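Long-range contacts in crystal protein (PDB 2ZTB), which recognizes cancer cells as a proteolytically activated bacterial toxin and, like its aerolysin-type relatives, probably kills them by forming membrane pores: residues R73-N78 with K177-S182; T111-T116 with G145-T150; N34-A39 with N198-V203. All blocks are in the same frame, centred on the assembly; numbering follows the deposited sequence.

Contact 1. Residues R73-N78 with K177-S182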
ATOM      1  N   ARG A  73      -3.470  14.007  -1.322  1.00 60.98           N
ATOM      2  CA  ARG A  73      -3.858  14.550  -0.025  1.00 61.02           C
ATOM      3  C   ARG A  73      -3.107  15.853   0.185  1.00 60.17           C
ATOM      4  O   ARG A  73      -2.026  16.018  -0.376  1.00 60.21           O
ATOM      5  CB  ARG A  73      -3.489  13.557   1.079  1.00 61.73           C
ATOM      6  CG  ARG A  73      -4.250  12.255   1.019  1.00 63.60           C
ATOM      7  CD  ARG A  73      -5.555  12.336   1.805  1.00 69.79           C
ATOM      8  NE  ARG A  73      -6.235  13.624   1.647  1.00 73.28           N
ATOM      9  CZ  ARG A  73      -7.471  13.895   2.066  1.00 75.06           C
ATOM     10  NH1 ARG A  73      -8.193  12.956   2.674  1.00 76.08           N
ATOM     11  NH2 ARG A  73      -7.986  15.110   1.872  1.00 74.83           N
ATOM     12  N   PRO A  74      -3.672  16.796   0.975  1.00 59.60           N
ATOM     13  CA  PRO A  74      -2.903  18.018   1.268  1.00 58.93           C
ATOM     14  C   PRO A  74      -1.545  17.692   1.875  1.00 58.48           C
ATOM     15  O   PRO A  74      -1.443  16.779   2.697  1.00 58.21           O
ATOM     16  CB  PRO A  74      -3.779  18.759   2.281  1.00 58.87           C
ATOM     17  CG  PRO A  74      -5.173  18.286   1.980  1.00 59.25           C
ATOM     18  CD  PRO A  74      -5.005  16.827   1.609  1.00 59.37           C
ATOM     19  N   THR A  75      -0.520  18.423   1.435  1.00 58.16           N
ATOM     20  CA  THR A  75       0.854  18.279   1.908  1.00 57.80           C
ATOM     21  C   THR A  75       1.015  18.978   3.264  1.00 58.28           C
ATOM     22  O   THR A  75       0.627  20.140   3.417  1.00 57.80           O
ATOM     23  CB  THR A  75       1.838  18.919   0.883  1.00 58.01           C
ATOM     24  OG1 THR A  75       1.893  18.124  -0.307  1.00 56.01           O
ATOM     25  CG2 THR A  75       3.258  19.097   1.466  1.00 56.77           C
ATOM     26  N   ASP A  76       1.586  18.277   4.243  1.00 58.63           N
ATOM     27  CA  ASP A  76       1.850  18.895   5.543  1.00 59.46           C
ATOM     28  C   ASP A  76       3.310  19.322   5.657  1.00 59.26           C
ATOM     29  O   ASP A  76       4.221  18.514   5.454  1.00 59.38           O
ATOM     30  CB  ASP A  76       1.412  17.987   6.708  1.00 59.90           C
ATOM     31  CG  ASP A  76      -0.118  17.985   6.912  1.00 62.18           C
ATOM     32  OD1 ASP A  76      -0.715  19.087   7.006  1.00 64.40           O
ATOM     33  OD2 ASP A  76      -0.729  16.893   6.981  1.00 62.71           O
ATOM     34  N   ILE A  77       3.517  20.600   5.962  1.00 59.07           N
ATOM     35  CA  ILE A  77       4.852  21.178   6.019  1.00 59.10           C
ATOM     36  C   ILE A  77       5.237  21.615   7.442  1.00 59.60           C
ATOM     37  O   ILE A  77       4.654  22.554   8.000  1.00 59.11           O
ATOM     38  CB  ILE A  77       5.016  22.356   5.005  1.00 59.14           C
ATOM     39  CG1 ILE A  77       4.810  21.855   3.564  1.00 58.45           C
ATOM     40  CG2 ILE A  77       6.376  23.034   5.179  1.00 57.69           C
ATOM     41  CD1 ILE A  77       4.563  22.945   2.537  1.00 58.52           C
ATOM     42  N   ASN A  78       6.205  20.896   8.009  1.00 60.09           N
ATOM     43  CA  ASN A  78       6.874  21.257   9.264  1.00 60.82           C
ATOM     44  C   ASN A  78       7.883  22.381   8.978  1.00 60.98           C
ATOM     45  O   ASN A  78       8.977  22.114   8.476  1.00 60.15           O
ATOM     46  CB  ASN A  78       7.574  20.005   9.830  1.00 61.12           C
ATOM     47  CG  ASN A  78       8.244  20.236  11.191  1.00 62.52           C
ATOM     48  OD1 ASN A  78       8.523  21.367  11.604  1.00 64.10           O
ATOM     49  ND2 ASN A  78       8.519  19.136  11.889  1.00 63.58           N
ATOM     50  N   LYS A 177      12.766  22.714   6.046  1.00 49.55           N
ATOM     51  CA  LYS A 177      11.366  22.357   6.182  1.00 49.69           C
ATOM     52  C   LYS A 177      11.239  20.856   5.906  1.00 50.57           C
ATOM     53  O   LYS A 177      12.050  20.272   5.177  1.00 50.11           O
ATOM     54  CB  LYS A 177      10.482  23.157   5.225  1.00 49.12           C
ATOM     55  CG  LYS A 177      10.479  24.666   5.454  1.00 48.40           C
ATOM     56  CD  LYS A 177       9.511  25.344   4.501  1.00 48.39           C
ATOM     57  CE  LYS A 177       9.464  26.848   4.703  1.00 48.91           C
ATOM     58  NZ  LYS A 177      10.635  27.589   4.121  1.00 51.01           N
ATOM     59  N   ILE A 178      10.229  20.236   6.507  1.00 51.54           N
ATOM     60  CA  ILE A 178       9.901  18.859   6.212  1.00 52.71           C
ATOM     61  C   ILE A 178       8.545  18.829   5.517  1.00 53.16           C
ATOM     62  O   ILE A 178       7.588  19.460   5.976  1.00 53.24           O
ATOM     63  CB  ILE A 178       9.899  17.984   7.483  1.00 52.88           C
ATOM     64  CG1 ILE A 178      11.287  17.979   8.139  1.00 53.10           C
ATOM     65  CG2 ILE A 178       9.453  16.558   7.160  1.00 52.93           C
ATOM     66  CD1 ILE A 178      11.303  17.254   9.508  1.00 53.55           C
ATOM     67  N   ALA A 179       8.491  18.116   4.394  1.00 53.61           N
ATOM     68  CA  ALA A 179       7.244  17.879   3.674  1.00 54.18           C
ATOM     69  C   ALA A 179       6.797  16.439   3.884  1.00 54.83           C
ATOM     70  O   ALA A 179       7.553  15.503   3.589  1.00 55.15           O
ATOM     71  CB  ALA A 179       7.410  18.163   2.186  1.00 53.33           C
ATOM     72  N   LYS A 180       5.591  16.273   4.424  1.00 55.07           N
ATOM     73  CA  LYS A 180       4.916  14.990   4.378  1.00 55.94           C
ATOM     74  C   LYS A 180       3.937  15.056   3.212  1.00 55.21           C
ATOM     75  O   LYS A 180       2.900  15.739   3.270  1.00 55.19           O
ATOM     76  CB  LYS A 180       4.195  14.657   5.694  1.00 56.45           C
ATOM     77  CG  LYS A 180       3.365  13.362   5.605  1.00 60.01           C
ATOM     78  CD  LYS A 180       2.071  13.418   6.455  1.00 65.63           C
ATOM     79  CE  LYS A 180       1.010  12.494   5.849  1.00 68.35           C
ATOM     80  NZ  LYS A 180      -0.089  12.121   6.806  1.00 71.67           N
ATOM     81  N   GLU A 181       4.298  14.373   2.138  1.00 54.75           N
ATOM     82  CA  GLU A 181       3.454  14.324   0.954  1.00 54.37           C
ATOM     83  C   GLU A 181       2.789  12.963   0.878  1.00 54.67           C
ATOM     84  O   GLU A 181       3.387  11.940   1.245  1.00 54.13           O
ATOM     85  CB  GLU A 181       4.268  14.581  -0.302  1.00 54.10           C
ATOM     86  CG  GLU A 181       4.877  15.980  -0.383  1.00 53.05           C
ATOM     87  CD  GLU A 181       5.765  16.118  -1.588  1.00 51.86           C
ATOM     88  OE1 GLU A 181       6.821  15.461  -1.607  1.00 50.92           O
ATOM     89  OE2 GLU A 181       5.395  16.856  -2.531  1.00 52.74           O
ATOM     90  N   SER A 182       1.541  12.948   0.428  1.00 54.59           N
ATOM     91  CA  SER A 182       0.850  11.677   0.270  1.00 54.96           C
ATOM     92  C   SER A 182      -0.273  11.694  -0.748  1.00 54.40           C
ATOM     93  O   SER A 182      -0.796  12.742  -1.109  1.00 53.98           O
ATOM     94  CB  SER A 182       0.344  11.145   1.620  1.00 54.31           C
ATOM     95  OG  SER A 182      -0.638  12.009   2.139  1.00 55.59           O
TER
HETATM   96  O   HOH W   1       0.102  14.608   3.011  1.00 55.15           O
HETATM   97  O   HOH W   2       3.658  18.687  -2.127  1.00 58.16           O
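Ser-182 holds OG between its backbone N and carbonyl carbon (chi1 65°), and this turns the hydroxyl toward Arg-73, whose CB lies 3.4 Å from OG. Thr-75 sets OG1 anti to its carbonyl carbon (chi1 -70°), which lays the side chain alongside Glu-181, both pointing the same way, with Thr-75 OG1 3.7 Å from Glu-181 CG. Arg-73 N donates to Ser-182 O at 3.0 Å, and two waters bridge the chains before regular pairing begins. One accepts from Ser-182 OG and donates to Pro-74 O and Lys-180 O; the other joins Thr-75 OG1 to Glu-181 OE2. Past this point regular antiparallel pairing takes over. Lys-180 N donates to Asp-76 O at 2.8 Å, almost straight at 172°, and Asp-76 N returns the bond to Lys-180 O. Asn-78 and Ile-178 form the next hydrogen-bonded pair, their CB atoms 3.9 Å apart on the face that also carries Asp-76 and Lys-180. On the other face Ile-77 CG2 meets the aliphatic shaft of Lys-177 at CD, 4.0 Å away, while Lys-177 NZ goes on to a salt bridge with Asp-237. The Glu-181 carboxylate is buried and takes the backbone N-H groups of Ile-134 and Gly-135, at the turn between strands 126-132 and 136-142. Strand 177-182 is thus flanked by 73-78 and by strand 223-247, an interior strand of the long antiparallel sheet characteristic of aerolysin-type toxins.

Contact 2. Residues T111-T116 with G145-T150. With EDO (1,2-ethanediol), chain H.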
ATOM      1  N   THR A 111       6.825   5.571   2.126  1.00 56.01           N
ATOM      2  CA  THR A 111       6.012   4.504   2.719  1.00 56.38           C
ATOM      3  C   THR A 111       4.803   4.137   1.827  1.00 57.11           C
ATOM      4  O   THR A 111       4.095   5.020   1.340  1.00 57.96           O
ATOM      5  CB  THR A 111       5.573   4.892   4.143  1.00 56.46           C
ATOM      6  OG1 THR A 111       6.741   5.133   4.941  1.00 55.62           O
ATOM      7  CG2 THR A 111       4.711   3.778   4.819  1.00 56.53           C
ATOM      8  N   VAL A 112       4.605   2.841   1.579  1.00 56.99           N
ATOM      9  CA  VAL A 112       3.343   2.342   0.984  1.00 56.27           C
ATOM     10  C   VAL A 112       2.557   1.503   2.021  1.00 56.90           C
ATOM     11  O   VAL A 112       3.144   0.830   2.880  1.00 56.62           O
ATOM     12  CB  VAL A 112       3.586   1.567  -0.357  1.00 56.17           C
ATOM     13  CG1 VAL A 112       4.257   0.211  -0.110  1.00 55.17           C
ATOM     14  CG2 VAL A 112       2.288   1.408  -1.168  1.00 54.48           C
ATOM     15  N   THR A 113       1.230   1.600   1.967  1.00 57.65           N
ATOM     16  CA  THR A 113       0.320   0.753   2.753  1.00 57.30           C
ATOM     17  C   THR A 113      -0.912   0.457   1.885  1.00 57.74           C
ATOM     18  O   THR A 113      -1.336   1.286   1.069  1.00 57.34           O
ATOM     19  CB  THR A 113      -0.038   1.387   4.135  1.00 57.36           C
ATOM     20  OG1 THR A 113      -0.658   0.417   4.992  1.00 55.53           O
ATOM     21  CG2 THR A 113      -0.939   2.612   3.992  1.00 56.78           C
ATOM     22  N   SER A 114      -1.456  -0.746   2.024  1.00 57.92           N
ATOM     23  CA  SER A 114      -2.644  -1.134   1.250  1.00 57.62           C
ATOM     24  C   SER A 114      -3.454  -2.129   2.026  1.00 57.78           C
ATOM     25  O   SER A 114      -2.973  -2.717   2.979  1.00 57.97           O
ATOM     26  CB  SER A 114      -2.311  -1.716  -0.131  1.00 56.87           C
ATOM     27  OG  SER A 114      -1.394  -2.790  -0.042  1.00 55.28           O
ATOM     28  N   SER A 115      -4.698  -2.292   1.595  1.00 58.04           N
ATOM     29  CA  SER A 115      -5.621  -3.215   2.205  1.00 57.94           C
ATOM     30  C   SER A 115      -6.792  -3.396   1.240  1.00 57.86           C
ATOM     31  O   SER A 115      -6.870  -2.737   0.193  1.00 58.08           O
ATOM     32  CB  SER A 115      -6.108  -2.660   3.537  1.00 57.52           C
ATOM     33  OG  SER A 115      -6.778  -1.430   3.309  1.00 58.45           O
ATOM     34  N   THR A 116      -7.689  -4.305   1.590  1.00 57.43           N
ATOM     35  CA  THR A 116      -8.970  -4.417   0.900  1.00 57.46           C
ATOM     36  C   THR A 116     -10.020  -4.323   1.976  1.00 57.42           C
ATOM     37  O   THR A 116      -9.745  -4.596   3.150  1.00 57.96           O
ATOM     38  CB  THR A 116      -9.127  -5.716   0.074  1.00 57.01           C
ATOM     39  OG1 THR A 116      -9.135  -6.836   0.960  1.00 59.14           O
ATOM     40  CG2 THR A 116      -7.994  -5.862  -0.960  1.00 54.61           C
ATOM     41  N   GLY A 145      -2.187  -5.472   1.542  1.00 56.09           N
ATOM     42  CA  GLY A 145      -2.478  -5.703   2.942  1.00 55.51           C
ATOM     43  C   GLY A 145      -1.274  -5.505   3.827  1.00 55.99           C
ATOM     44  O   GLY A 145      -1.334  -5.823   5.010  1.00 56.54           O
ATOM     45  N   THR A 146      -0.175  -4.989   3.265  1.00 55.19           N
ATOM     46  CA  THR A 146       1.064  -4.787   4.020  1.00 54.73           C
ATOM     47  C   THR A 146       1.532  -3.319   4.000  1.00 54.30           C
ATOM     48  O   THR A 146       0.949  -2.475   3.311  1.00 53.84           O
ATOM     49  CB  THR A 146       2.222  -5.699   3.509  1.00 54.94           C
ATOM     50  OG1 THR A 146       2.652  -5.243   2.224  1.00 53.93           O
ATOM     51  CG2 THR A 146       1.771  -7.176   3.413  1.00 54.84           C
ATOM     52  N   SER A 147       2.574  -3.034   4.772  1.00 53.52           N
ATOM     53  CA  SER A 147       3.229  -1.723   4.754  1.00 53.66           C
ATOM     54  C   SER A 147       4.719  -1.883   4.529  1.00 52.94           C
ATOM     55  O   SER A 147       5.326  -2.796   5.068  1.00 52.27           O
ATOM     56  CB  SER A 147       2.986  -0.961   6.072  1.00 53.48           C
ATOM     57  OG  SER A 147       1.596  -0.751   6.275  1.00 55.57           O
ATOM     58  N   GLU A 148       5.301  -0.980   3.737  1.00 53.52           N
ATOM     59  CA  GLU A 148       6.750  -0.942   3.487  1.00 53.44           C
ATOM     60  C   GLU A 148       7.236   0.489   3.476  1.00 52.65           C
ATOM     61  O   GLU A 148       6.582   1.354   2.890  1.00 52.45           O
ATOM     62  CB  GLU A 148       7.095  -1.503   2.110  1.00 53.79           C
ATOM     63  CG  GLU A 148       6.781  -2.938   1.861  1.00 57.81           C
ATOM     64  CD  GLU A 148       7.047  -3.317   0.423  1.00 60.47           C
ATOM     65  OE1 GLU A 148       8.215  -3.284  -0.001  1.00 63.85           O
ATOM     66  OE2 GLU A 148       6.083  -3.639  -0.286  1.00 63.82           O
ATOM     67  N   THR A 149       8.417   0.703   4.057  1.00 51.85           N
ATOM     68  CA  THR A 149       9.134   1.974   3.989  1.00 51.23           C
ATOM     69  C   THR A 149      10.529   1.755   3.399  1.00 51.17           C
ATOM     70  O   THR A 149      11.246   0.847   3.819  1.00 50.85           O
ATOM     71  CB  THR A 149       9.256   2.614   5.412  1.00 51.42           C
ATOM     72  OG1 THR A 149       7.944   2.810   5.938  1.00 51.28           O
ATOM     73  CG2 THR A 149       9.981   3.953   5.381  1.00 48.69           C
ATOM     74  N   THR A 150      10.903   2.578   2.422  1.00 51.15           N
ATOM     75  CA  THR A 150      12.284   2.611   1.918  1.00 51.56           C
ATOM     76  C   THR A 150      12.934   3.942   2.299  1.00 51.49           C
ATOM     77  O   THR A 150      12.246   4.927   2.538  1.00 51.16           O
ATOM     78  CB  THR A 150      12.361   2.378   0.387  1.00 52.06           C
ATOM     79  OG1 THR A 150      11.464   3.272  -0.293  1.00 52.55           O
ATOM     80  CG2 THR A 150      11.987   0.921   0.038  1.00 52.43           C
TER
HETATM   81  C1  EDO H1010      -6.502  -6.603   3.673  1.00 49.26           C
HETATM   82  O1  EDO H1010      -6.148  -7.521   2.610  1.00 51.68           O
HETATM   83  C2  EDO H1010      -7.695  -7.072   4.533  1.00 51.63           C
HETATM   84  O2  EDO H1010      -7.425  -7.977   5.648  1.00 46.32           O
HETATM   85  O   HOH W   3       1.235  -2.294   0.541  1.00 41.69           O
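Two hydroxyl pairs bridge the strands on one face: Thr-111 OG1 meets Thr-149 OG1 at 2.8 Å, and Thr-113 OG1 meets Ser-147 OG at 2.8 Å. Both are hydrogen bonds in which either partner could donate, and both sit at non-hydrogen-bonded backbone pairs, where the strands come close enough for short side chains to reach across. Thr-113 turns OG1 anti to its backbone N (chi1 -167°) to meet the serine. Between them Val-112 and Glu-148 form the hydrogen-bonded pair: Val-112 N donates to Glu-148 O at 2.8 Å, nearly along the C=O axis, and Glu-148 N answers to Val-112 O. Their side chains run side by side on the other face, Val-112 CG1 4.0 Å from Glu-148 CB. Toward Gly-145 the pairing changes character. Ser-114 N still reaches Thr-146 O, at 3.2 Å, but Gly-145 N donates to the side-chain atom Ser-114 OG, and a water spans Ser-114 OG and Thr-146 O. Gly-145 has a positive phi (97°), a backbone shape that calls for glycine and begins the run into the strand. Farther out, strand 136-142 lies against the Val-112 face: Phe-140 and Thr-142 touch Val-112, and Thr-142 OG1 holds Glu-148 OE2. On the far edge of 111-116, backbone bonds lead to Thr-229 and Thr-231. A hydroxyl-rich antiparallel sheet with a short hairpin packed on its opposite face is typical of aerolysin-type toxins, whose hairpin is thought to enter the membrane.

Contact 3. Residues N34-A39 with N198-V203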
ATOM      1  N   ASN A  34     -30.034 -30.391  -2.751  1.00 56.61           N
ATOM      2  CA  ASN A  34     -28.796 -29.974  -2.115  1.00 56.74           C
ATOM      3  C   ASN A  34     -27.647 -30.768  -2.762  1.00 56.74           C
ATOM      4  O   ASN A  34     -27.724 -31.987  -2.834  1.00 57.23           O
ATOM      5  CB  ASN A  34     -28.909 -30.228  -0.605  1.00 56.37           C
ATOM      6  CG  ASN A  34     -27.812 -29.534   0.210  1.00 56.83           C
ATOM      7  OD1 ASN A  34     -27.280 -28.477  -0.171  1.00 56.15           O
ATOM      8  ND2 ASN A  34     -27.487 -30.125   1.357  1.00 54.97           N
ATOM      9  N   PRO A  35     -26.616 -30.085  -3.305  1.00 56.66           N
ATOM     10  CA  PRO A  35     -25.542 -30.887  -3.873  1.00 56.85           C
ATOM     11  C   PRO A  35     -24.742 -31.613  -2.781  1.00 57.80           C
ATOM     12  O   PRO A  35     -24.686 -31.152  -1.616  1.00 57.91           O
ATOM     13  CB  PRO A  35     -24.652 -29.842  -4.563  1.00 56.81           C
ATOM     14  CG  PRO A  35     -24.925 -28.572  -3.859  1.00 55.63           C
ATOM     15  CD  PRO A  35     -26.363 -28.637  -3.457  1.00 56.34           C
ATOM     16  N   ASP A  36     -24.116 -32.723  -3.170  1.00 57.65           N
ATOM     17  CA  ASP A  36     -23.231 -33.456  -2.290  1.00 57.54           C
ATOM     18  C   ASP A  36     -21.995 -32.622  -1.989  1.00 57.31           C
ATOM     19  O   ASP A  36     -21.510 -32.596  -0.860  1.00 57.82           O
ATOM     20  CB  ASP A  36     -22.808 -34.760  -2.956  1.00 57.91           C
ATOM     21  CG  ASP A  36     -23.817 -35.867  -2.794  1.00 59.04           C
ATOM     22  OD1 ASP A  36     -24.778 -35.737  -2.007  1.00 60.64           O
ATOM     23  OD2 ASP A  36     -23.637 -36.892  -3.472  1.00 61.92           O
ATOM     24  N   GLY A  37     -21.480 -31.943  -3.007  1.00 56.72           N
ATOM     25  CA  GLY A  37     -20.284 -31.139  -2.851  1.00 55.68           C
ATOM     26  C   GLY A  37     -20.208 -30.019  -3.862  1.00 55.07           C
ATOM     27  O   GLY A  37     -20.998 -29.976  -4.807  1.00 54.88           O
ATOM     28  N   ILE A  38     -19.237 -29.129  -3.662  1.00 54.50           N
ATOM     29  CA  ILE A  38     -19.034 -27.955  -4.518  1.00 53.61           C
ATOM     30  C   ILE A  38     -17.551 -27.866  -4.872  1.00 54.07           C
ATOM     31  O   ILE A  38     -16.744 -28.576  -4.296  1.00 54.31           O
ATOM     32  CB  ILE A  38     -19.553 -26.629  -3.862  1.00 53.87           C
ATOM     33  CG1 ILE A  38     -18.753 -26.271  -2.592  1.00 52.14           C
ATOM     34  CG2 ILE A  38     -21.115 -26.700  -3.633  1.00 52.98           C
ATOM     35  CD1 ILE A  38     -19.017 -24.868  -2.011  1.00 52.05           C
ATOM     36  N   ALA A  39     -17.204 -27.007  -5.824  1.00 53.99           N
ATOM     37  CA  ALA A  39     -15.863 -26.942  -6.360  1.00 54.12           C
ATOM     38  C   ALA A  39     -15.538 -25.550  -6.877  1.00 54.22           C
ATOM     39  O   ALA A  39     -16.408 -24.840  -7.367  1.00 53.72           O
ATOM     40  CB  ALA A  39     -15.685 -27.974  -7.467  1.00 54.20           C
ATOM     41  N   ASN A 198     -21.618 -31.046  -7.480  1.00 52.65           N
ATOM     42  CA  ASN A 198     -22.034 -32.413  -7.828  1.00 53.55           C
ATOM     43  C   ASN A 198     -23.210 -32.868  -6.991  1.00 53.76           C
ATOM     44  O   ASN A 198     -23.216 -32.709  -5.767  1.00 54.42           O
ATOM     45  CB  ASN A 198     -20.874 -33.416  -7.750  1.00 53.89           C
ATOM     46  CG  ASN A 198     -20.263 -33.519  -6.358  1.00 55.10           C
ATOM     47  OD1 ASN A 198     -19.464 -32.673  -5.952  1.00 55.55           O
ATOM     48  ND2 ASN A 198     -20.632 -34.567  -5.624  1.00 55.70           N
ATOM     49  N   PHE A 199     -24.205 -33.444  -7.659  1.00 53.86           N
ATOM     50  CA  PHE A 199     -25.465 -33.773  -7.033  1.00 53.72           C
ATOM     51  C   PHE A 199     -25.607 -35.283  -6.807  1.00 54.93           C
ATOM     52  O   PHE A 199     -24.946 -36.077  -7.504  1.00 54.89           O
ATOM     53  CB  PHE A 199     -26.611 -33.184  -7.873  1.00 53.15           C
ATOM     54  CG  PHE A 199     -26.610 -31.678  -7.892  1.00 52.06           C
ATOM     55  CD1 PHE A 199     -25.751 -30.972  -8.760  1.00 51.27           C
ATOM     56  CD2 PHE A 199     -27.428 -30.963  -7.024  1.00 50.30           C
ATOM     57  CE1 PHE A 199     -25.709 -29.568  -8.758  1.00 49.98           C
ATOM     58  CE2 PHE A 199     -27.403 -29.557  -7.018  1.00 52.32           C
ATOM     59  CZ  PHE A 199     -26.529 -28.861  -7.884  1.00 50.52           C
ATOM     60  N   PRO A 200     -26.435 -35.680  -5.804  1.00 55.54           N
ATOM     61  CA  PRO A 200     -26.739 -37.090  -5.521  1.00 56.27           C
ATOM     62  C   PRO A 200     -27.571 -37.770  -6.617  1.00 57.30           C
ATOM     63  O   PRO A 200     -27.462 -38.983  -6.797  1.00 58.51           O
ATOM     64  CB  PRO A 200     -27.543 -37.021  -4.208  1.00 55.79           C
ATOM     65  CG  PRO A 200     -28.142 -35.662  -4.207  1.00 55.08           C
ATOM     66  CD  PRO A 200     -27.111 -34.778  -4.847  1.00 54.76           C
ATOM     67  N   LYS A 201     -28.398 -37.001  -7.325  1.00 57.80           N
ATOM     68  CA  LYS A 201     -29.146 -37.494  -8.481  1.00 57.98           C
ATOM     69  C   LYS A 201     -29.008 -36.550  -9.691  1.00 57.98           C
ATOM     70  O   LYS A 201     -28.397 -35.489  -9.591  1.00 58.39           O
ATOM     71  CB  LYS A 201     -30.614 -37.699  -8.109  1.00 57.97           C
ATOM     72  CG  LYS A 201     -31.297 -36.456  -7.606  1.00 59.47           C
ATOM     73  CD  LYS A 201     -32.635 -36.806  -7.065  1.00 62.01           C
ATOM     74  CE  LYS A 201     -33.460 -35.589  -6.841  1.00 65.68           C
ATOM     75  NZ  LYS A 201     -34.781 -35.955  -6.216  1.00 67.67           N
ATOM     76  N   ARG A 202     -29.564 -36.939 -10.833  1.00 57.80           N
ATOM     77  CA  ARG A 202     -29.577 -36.061 -12.005  1.00 57.81           C
ATOM     78  C   ARG A 202     -30.560 -34.917 -11.752  1.00 56.22           C
ATOM     79  O   ARG A 202     -31.688 -35.155 -11.360  1.00 56.27           O
ATOM     80  CB  ARG A 202     -29.950 -36.832 -13.277  1.00 57.33           C
ATOM     81  CG  ARG A 202     -28.848 -37.746 -13.815  1.00 59.53           C
ATOM     82  CD  ARG A 202     -29.250 -38.323 -15.186  1.00 60.57           C
ATOM     83  NE  ARG A 202     -28.316 -39.328 -15.719  1.00 67.35           N
ATOM     84  CZ  ARG A 202     -27.162 -39.091 -16.359  1.00 69.73           C
ATOM     85  NH1 ARG A 202     -26.706 -37.855 -16.567  1.00 70.10           N
ATOM     86  NH2 ARG A 202     -26.439 -40.125 -16.798  1.00 71.37           N
ATOM     87  N   VAL A 203     -30.099 -33.681 -11.941  1.00 54.90           N
ATOM     88  CA  VAL A 203     -30.922 -32.480 -11.766  1.00 53.37           C
ATOM     89  C   VAL A 203     -30.754 -31.551 -12.982  1.00 52.95           C
ATOM     90  O   VAL A 203     -29.874 -31.769 -13.824  1.00 52.07           O
ATOM     91  CB  VAL A 203     -30.529 -31.663 -10.466  1.00 53.92           C
ATOM     92  CG1 VAL A 203     -30.826 -32.439  -9.171  1.00 53.06           C
ATOM     93  CG2 VAL A 203     -29.067 -31.203 -10.519  1.00 51.29           C
TER
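A classic beta bulge joins the two segments, Asp-36 and Gly-37 together facing the single residue Asn-198. Asn-198 O receives two weak hydrogen bonds, from Asp-36 N at 2.7 Å and from Gly-37 N at 3.3 Å, the first bent and the second longer but straighter. The return bond is firmer: Asn-198 N donates to Gly-37 O at 2.9 Å. Asp-36 is the extra residue of the bulge; its helix-like backbone angles let it fit in, and its CB comes to 3.4 Å from Asn-198 ND2. The Asn-198 amide swings over Gly-37 because CG stands between the backbone N and the carbonyl carbon (chi1 61°). There its ND2 donates to Asn-47 O, while OD1 receives a weak bond from Val-49 N; the buried amide is thereby satisfied from the segment following strand 43-46. Just before the bulge, Pro-35 lies over one face of the Phe-199 ring in a CH-pi contact, CB 3.9 Å from the ring centroid and 18° off its normal. Val-203 CG2 covers the opposite face, since the chain turns a corner at Pro-200 and Lys-201 and brings its next strand back beneath the ring. Pro-200 completes the join at the surface, its CD 3.5 Å from Asn-34 O and its CB 3.8 Å from Asp-36 OD1. Phe-27 of helix 20-31 packs on Pro-35, and Tyr-31 meets the ring of Phe-199. The arrangement is that of a classic bulge between two antiparallel strands, with helix 20-31 packed against it, in the end of the toxin that holds its N-terminal helix.

Overall arrangement
All three contacts belong to one long, branched antiparallel sheet. Contacts 1 and 3 share strand 168-199 but lie on opposite sides of the chain's centre, their centres about 59 Å apart. Contact 2 sits close to that centre, its own centre about 19 Å from that of contact 1 and about 42 Å from that of contact 3. No two of them touch. Along the chain they are concentric: 34-39 opens and 198-203 closes the outermost pair, 73-78 and 177-182 come next, and 111-116 with 145-150 is innermost, enclosing the short hairpin of strands 126-132 and 136-142. One strand therefore links the end that carries helix 20-31 to the elongated body, where the presumed membrane-inserting hairpin lies.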